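Local coordinates for signal recognition particle 54 kDa protein (PDB 7EPK) that belongs to the SRP54 family of signal recognition particle proteins, joining a helical bundle, a P-loop GTPase domain that here holds GDP, and a helical signal peptide binding domain, at residues 168-171 / 172-176; 202-205 / 206-210. One frame throughout, in Å; residues are numbered along the deposited sequence.

Contact 1: 168-171 / 172-176; sequences RGLE and DLLSR
L170 and L174 meet one turn apart at the C-terminal end of helix 162-175, an i to i+4 leucine pair in the P-loop GTPase domain. Their branches approach at a slant. With CG of L170 opposite the backbone N (chi1 -174°) and chi2 at 53°, CD1 of L170 comes within 3.6 Å of CD2 of L174. The L174 branch also lies beside the L170 carbonyl, whose oxygen takes the N-H of L174 in a nearly straight bond of 3.0 Å. L173, at another position round the helix, runs alongside the carbonyl of G169; the L173 N to G169 O bond is weak. All three leucines rest on V181 of strand 180-184, and L173 also reaches M153 of strand 153-156. Toward that strand lie D172, on Y155, and R176, on M153. NH1 of R176 makes a salt bridge to OD2 of D172, its modelled length doubtfully short, and also bonds to the carbonyl of F154. At the last turn two donors grip E171 O from opposite faces of its carbonyl plane: N of S175 at 3.0 Å, and OG of S175, folded back beside its own backbone N, at 2.9 Å and 40° out of that plane.

Contact 2: 202-205 / 206-210; sequences KAIA and SKVRP
Matching torsions at I204 and V208 bring two methyl groups together at the C-terminal end of helix 194-208. Both branched side chains fill the same two positions, one anti to the backbone N and one beside it: CG2 of I204 takes the anti place (chi1 -68° sets CG1 beside the N), while CG2 of V208 takes the one beside the N (chi1 174° sets CG1 anti). One turn apart and with the same positions filled, the side chains lie side by side and point the same way, with CG2 of I204 3.8 Å from CG2 of V208. Along the same turn, V208 N bonds to I204 O at 2.9 Å and, weakly, to A205 O.

The helix stops just beyond. R209 takes a positive phi of 58°, in the left-handed region, and its N still bonds to A205 O at 2.8 Å. P210 follows and, having no N-H, cannot prolong the helical bonding; its ring folds back over the last turn, with CD 3.3 Å from A205 O and 4.3 Å from A205 CB. The A205 carbonyl is thus met by two amides and a proline methylene where the chain turns away. Toward helix 162-175, K207 bends so that its CG passes the A203 carbonyl, and its NZ makes a salt bridge to E164.

I204 and V208 face A166 of helix 162-175, and V208 also touches L170 there. They pack as well on strand 97-102, where L100 receives I204, A205 and P210, while I98 receives V208.

How the contacts relate
Contacts 1 and 2 are both the closing turns of helices in the same P-loop GTPase domain, and both are partly buried. The I204-V208 pair is buried between strand 97-102 and helix 162-175, whereas the L170-L174 pair has one partly exposed member. The helices pack together directly: CD2 of L170 lies 3.4 Å from V208 O. Contact 1 spans strand 180-184 and the outermost strand 153-156, nearer the sheet edge; contact 2 covers strand 97-102, deeper in the strand order. Their endings differ too, since 168-176 finishes with a serine hydroxyl on a backbone carbonyl, while 202-210 finishes with a positive-phi residue and a proline, its lysine pairing with helix 162-175.

Contact 1: 168-171 / 172-176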
ATOM      1  N   ARG A 168       3.112  -9.563  36.090  1.00 52.69           N
ATOM      2  CA  ARG A 168       2.387  -8.735  37.073  1.00 55.86           C
ATOM      3  C   ARG A 168       1.844  -7.512  36.318  1.00 56.37           C
ATOM      4  O   ARG A 168       0.626  -7.246  36.431  1.00 59.62           O
ATOM      5  CB  ARG A 168       3.296  -8.430  38.267  1.00 59.87           C
ATOM      6  CG  ARG A 168       2.589  -8.367  39.618  1.00 63.79           C
ATOM      7  CD  ARG A 168       3.620  -8.373  40.738  1.00 66.30           C
ATOM      8  NE  ARG A 168       4.405  -9.617  40.771  1.00 69.64           N
ATOM      9  CZ  ARG A 168       5.738  -9.718  40.777  1.00 64.26           C
ATOM     10  NH1 ARG A 168       6.503  -8.637  40.769  1.00 58.32           N
ATOM     11  NH2 ARG A 168       6.301 -10.917  40.823  1.00 60.38           N
ATOM     12  N   GLY A 169       2.698  -6.823  35.546  1.00 58.59           N
ATOM     13  CA  GLY A 169       2.338  -5.614  34.766  1.00 55.92           C
ATOM     14  C   GLY A 169       1.213  -5.881  33.770  1.00 55.78           C
ATOM     15  O   GLY A 169       0.387  -4.968  33.511  1.00 48.92           O
ATOM     16  N   LEU A 170       1.174  -7.100  33.230  1.00 52.22           N
ATOM     17  CA  LEU A 170       0.116  -7.553  32.311  1.00 50.00           C
ATOM     18  C   LEU A 170      -1.187  -7.626  33.101  1.00 49.77           C
ATOM     19  O   LEU A 170      -2.169  -6.983  32.695  1.00 50.63           O
ATOM     20  CB  LEU A 170       0.496  -8.911  31.721  1.00 52.74           C
ATOM     21  CG  LEU A 170      -0.454  -9.416  30.636  1.00 54.00           C
ATOM     22  CD1 LEU A 170      -0.617  -8.356  29.574  1.00 59.62           C
ATOM     23  CD2 LEU A 170       0.018 -10.718  30.005  1.00 53.99           C
ATOM     24  N   GLU A 171      -1.190  -8.355  34.214  1.00 56.63           N
ATOM     25  CA  GLU A 171      -2.421  -8.549  35.020  1.00 57.45           C
ATOM     26  C   GLU A 171      -2.921  -7.175  35.488  1.00 51.60           C
ATOM     27  O   GLU A 171      -4.137  -6.903  35.357  1.00 47.33           O
ATOM     28  CB  GLU A 171      -2.188  -9.585  36.116  1.00 59.53           C
ATOM     29  CG  GLU A 171      -2.407 -11.016  35.627  1.00 73.51           C
ATOM     30  CD  GLU A 171      -3.701 -11.273  34.851  1.00 84.17           C
ATOM     31  OE1 GLU A 171      -4.769 -10.682  35.224  1.00 78.95           O
ATOM     32  OE2 GLU A 171      -3.640 -12.047  33.854  1.00 82.00           O
ATOM     33  N   ASP A 172      -2.024  -6.302  35.927  1.00 48.27           N
ATOM     34  CA  ASP A 172      -2.424  -5.000  36.521  1.00 53.84           C
ATOM     35  C   ASP A 172      -3.243  -4.207  35.500  1.00 57.98           C
ATOM     36  O   ASP A 172      -4.321  -3.700  35.874  1.00 60.65           O
ATOM     37  CB  ASP A 172      -1.220  -4.166  36.950  1.00 55.16           C
ATOM     38  CG  ASP A 172      -1.656  -2.806  37.456  1.00 57.21           C
ATOM     39  OD1 ASP A 172      -2.111  -2.748  38.626  1.00 62.40           O
ATOM     40  OD2 ASP A 172      -1.582  -1.832  36.666  1.00 50.97           O
ATOM     41  N   LEU A 173      -2.722  -4.132  34.268  1.00 58.32           N
ATOM     42  CA  LEU A 173      -3.216  -3.295  33.147  1.00 51.20           C
ATOM     43  C   LEU A 173      -4.472  -3.914  32.525  1.00 47.56           C
ATOM     44  O   LEU A 173      -5.378  -3.170  32.150  1.00 47.15           O
ATOM     45  CB  LEU A 173      -2.093  -3.169  32.120  1.00 54.24           C
ATOM     46  CG  LEU A 173      -0.925  -2.266  32.527  1.00 57.71           C
ATOM     47  CD1 LEU A 173       0.201  -2.364  31.505  1.00 56.72           C
ATOM     48  CD2 LEU A 173      -1.377  -0.810  32.693  1.00 58.33           C
ATOM     49  N   LEU A 174      -4.538  -5.231  32.409  1.00 49.35           N
ATOM     50  CA  LEU A 174      -5.790  -5.915  31.997  1.00 51.76           C
ATOM     51  C   LEU A 174      -6.910  -5.585  32.995  1.00 57.42           C
ATOM     52  O   LEU A 174      -8.024  -5.298  32.519  1.00 65.08           O
ATOM     53  CB  LEU A 174      -5.531  -7.420  31.863  1.00 47.80           C
ATOM     54  CG  LEU A 174      -5.178  -7.897  30.449  1.00 45.02           C
ATOM     55  CD1 LEU A 174      -4.830  -6.754  29.512  1.00 41.64           C
ATOM     56  CD2 LEU A 174      -4.041  -8.898  30.473  1.00 45.69           C
ATOM     57  N   SER A 175      -6.611  -5.577  34.306  1.00 66.30           N
ATOM     58  CA  SER A 175      -7.539  -5.258  35.432  1.00 59.87           C
ATOM     59  C   SER A 175      -8.119  -3.854  35.273  1.00 59.63           C
ATOM     60  O   SER A 175      -9.290  -3.675  35.667  1.00 62.20           O
ATOM     61  CB  SER A 175      -6.853  -5.361  36.753  1.00 58.61           C
ATOM     62  OG  SER A 175      -6.496  -6.703  37.005  1.00 73.98           O
ATOM     63  N   ARG A 176      -7.319  -2.922  34.735  1.00 52.48           N
ATOM     64  CA  ARG A 176      -7.634  -1.475  34.577  1.00 54.34           C
ATOM     65  C   ARG A 176      -8.132  -1.209  33.144  1.00 58.72           C
ATOM     66  O   ARG A 176      -8.104  -0.024  32.706  1.00 55.41           O
ATOM     67  CB  ARG A 176      -6.385  -0.663  34.944  1.00 55.80           C
ATOM     68  CG  ARG A 176      -5.844  -0.963  36.340  1.00 57.16           C
ATOM     69  CD  ARG A 176      -4.363  -0.679  36.545  1.00 54.43           C
ATOM     70  NE  ARG A 176      -4.089   0.744  36.394  1.00 55.78           N
ATOM     71  CZ  ARG A 176      -2.884   1.290  36.243  1.00 55.70           C
ATOM     72  NH1 ARG A 176      -1.787   0.542  36.230  1.00 53.06           N
ATOM     73  NH2 ARG A 176      -2.791   2.600  36.089  1.00 57.86           N
TER

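Contact 2: 202-205 / 206-210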
ATOM      1  N   LYS A 202      12.733 -15.207  26.155  1.00 57.32           N
ATOM      2  CA  LYS A 202      12.037 -16.515  26.061  1.00 56.13           C
ATOM      3  C   LYS A 202      11.216 -16.783  27.327  1.00 53.14           C
ATOM      4  O   LYS A 202      10.199 -17.469  27.231  1.00 56.03           O
ATOM      5  CB  LYS A 202      13.080 -17.613  25.841  1.00 63.29           C
ATOM      6  CG  LYS A 202      12.557 -19.045  25.873  1.00 70.84           C
ATOM      7  CD  LYS A 202      13.578 -20.075  25.393  1.00 82.64           C
ATOM      8  CE  LYS A 202      14.113 -19.801  23.996  1.00 85.40           C
ATOM      9  NZ  LYS A 202      15.001 -20.885  23.506  1.00 89.46           N
ATOM     10  N   ALA A 203      11.686 -16.339  28.489  1.00 54.57           N
ATOM     11  CA  ALA A 203      11.057 -16.633  29.798  1.00 58.46           C
ATOM     12  C   ALA A 203       9.889 -15.657  29.972  1.00 52.51           C
ATOM     13  O   ALA A 203       8.762 -16.113  30.224  1.00 49.00           O
ATOM     14  CB  ALA A 203      12.081 -16.539  30.919  1.00 57.53           C
ATOM     15  N   ILE A 204      10.166 -14.364  29.798  1.00 50.53           N
ATOM     16  CA  ILE A 204       9.131 -13.291  29.762  1.00 51.89           C
ATOM     17  C   ILE A 204       8.025 -13.728  28.808  1.00 46.36           C
ATOM     18  O   ILE A 204       6.854 -13.672  29.206  1.00 40.70           O
ATOM     19  CB  ILE A 204       9.716 -11.936  29.329  1.00 51.54           C
ATOM     20  CG1 ILE A 204      10.660 -11.368  30.391  1.00 49.80           C
ATOM     21  CG2 ILE A 204       8.598 -10.959  28.978  1.00 50.42           C
ATOM     22  CD1 ILE A 204      11.604 -10.320  29.851  1.00 49.55           C
ATOM     23  N   ALA A 205       8.405 -14.149  27.602  1.00 49.00           N
ATOM     24  CA  ALA A 205       7.456 -14.551  26.540  1.00 51.70           C
ATOM     25  C   ALA A 205       6.557 -15.665  27.079  1.00 53.47           C
ATOM     26  O   ALA A 205       5.330 -15.595  26.877  1.00 64.63           O
ATOM     27  CB  ALA A 205       8.187 -14.968  25.300  1.00 46.99           C
ATOM     28  N   SER A 206       7.133 -16.629  27.790  1.00 55.24           N
ATOM     29  CA  SER A 206       6.402 -17.827  28.274  1.00 56.80           C
ATOM     30  C   SER A 206       5.345 -17.404  29.302  1.00 58.14           C
ATOM     31  O   SER A 206       4.194 -17.898  29.208  1.00 59.96           O
ATOM     32  CB  SER A 206       7.340 -18.863  28.827  1.00 54.33           C
ATOM     33  OG  SER A 206       6.703 -20.132  28.864  1.00 50.14           O
ATOM     34  N   LYS A 207       5.709 -16.526  30.238  1.00 57.66           N
ATOM     35  CA  LYS A 207       4.774 -16.020  31.279  1.00 66.83           C
ATOM     36  C   LYS A 207       3.710 -15.111  30.633  1.00 63.55           C
ATOM     37  O   LYS A 207       2.541 -15.162  31.067  1.00 58.05           O
ATOM     38  CB  LYS A 207       5.533 -15.258  32.372  1.00 73.63           C
ATOM     39  CG  LYS A 207       6.531 -16.080  33.182  1.00 84.86           C
ATOM     40  CD  LYS A 207       5.950 -17.329  33.821  1.00 91.03           C
ATOM     41  CE  LYS A 207       6.806 -17.889  34.939  1.00 87.37           C
ATOM     42  NZ  LYS A 207       6.194 -17.634  36.266  1.00 93.00           N
ATOM     43  N   VAL A 208       4.090 -14.305  29.638  1.00 56.41           N
ATOM     44  CA  VAL A 208       3.239 -13.197  29.129  1.00 51.67           C
ATOM     45  C   VAL A 208       2.295 -13.701  28.035  1.00 47.92           C
ATOM     46  O   VAL A 208       1.167 -13.200  27.999  1.00 48.90           O
ATOM     47  CB  VAL A 208       4.102 -12.016  28.668  1.00 56.32           C
ATOM     48  CG1 VAL A 208       3.265 -10.939  28.012  1.00 65.80           C
ATOM     49  CG2 VAL A 208       4.875 -11.412  29.832  1.00 60.09           C
ATOM     50  N   ARG A 209       2.733 -14.647  27.199  1.00 45.47           N
ATOM     51  CA  ARG A 209       2.008 -15.163  26.000  1.00 45.22           C
ATOM     52  C   ARG A 209       1.706 -14.021  25.023  1.00 44.48           C
ATOM     53  O   ARG A 209       0.557 -13.698  24.745  1.00 42.96           O
ATOM     54  CB  ARG A 209       0.750 -15.925  26.436  1.00 45.16           C
ATOM     55  CG  ARG A 209       0.933 -17.438  26.445  1.00 49.00           C
ATOM     56  CD  ARG A 209      -0.254 -18.132  27.043  1.00 45.98           C
ATOM     57  NE  ARG A 209      -1.419 -17.482  26.497  1.00 57.01           N
ATOM     58  CZ  ARG A 209      -2.504 -17.115  27.160  1.00 60.58           C
ATOM     59  NH1 ARG A 209      -2.641 -17.348  28.451  1.00 56.79           N
ATOM     60  NH2 ARG A 209      -3.485 -16.540  26.495  1.00 73.17           N
ATOM     61  N   PRO A 210       2.730 -13.380  24.418  1.00 44.84           N
ATOM     62  CA  PRO A 210       2.496 -12.190  23.603  1.00 46.08           C
ATOM     63  C   PRO A 210       1.812 -12.529  22.266  1.00 45.91           C
ATOM     64  O   PRO A 210       2.073 -13.594  21.698  1.00 45.09           O
ATOM     65  CB  PRO A 210       3.898 -11.591  23.411  1.00 43.57           C
ATOM     66  CG  PRO A 210       4.825 -12.768  23.544  1.00 43.19           C
ATOM     67  CD  PRO A 210       4.140 -13.779  24.438  1.00 42.09           C
TER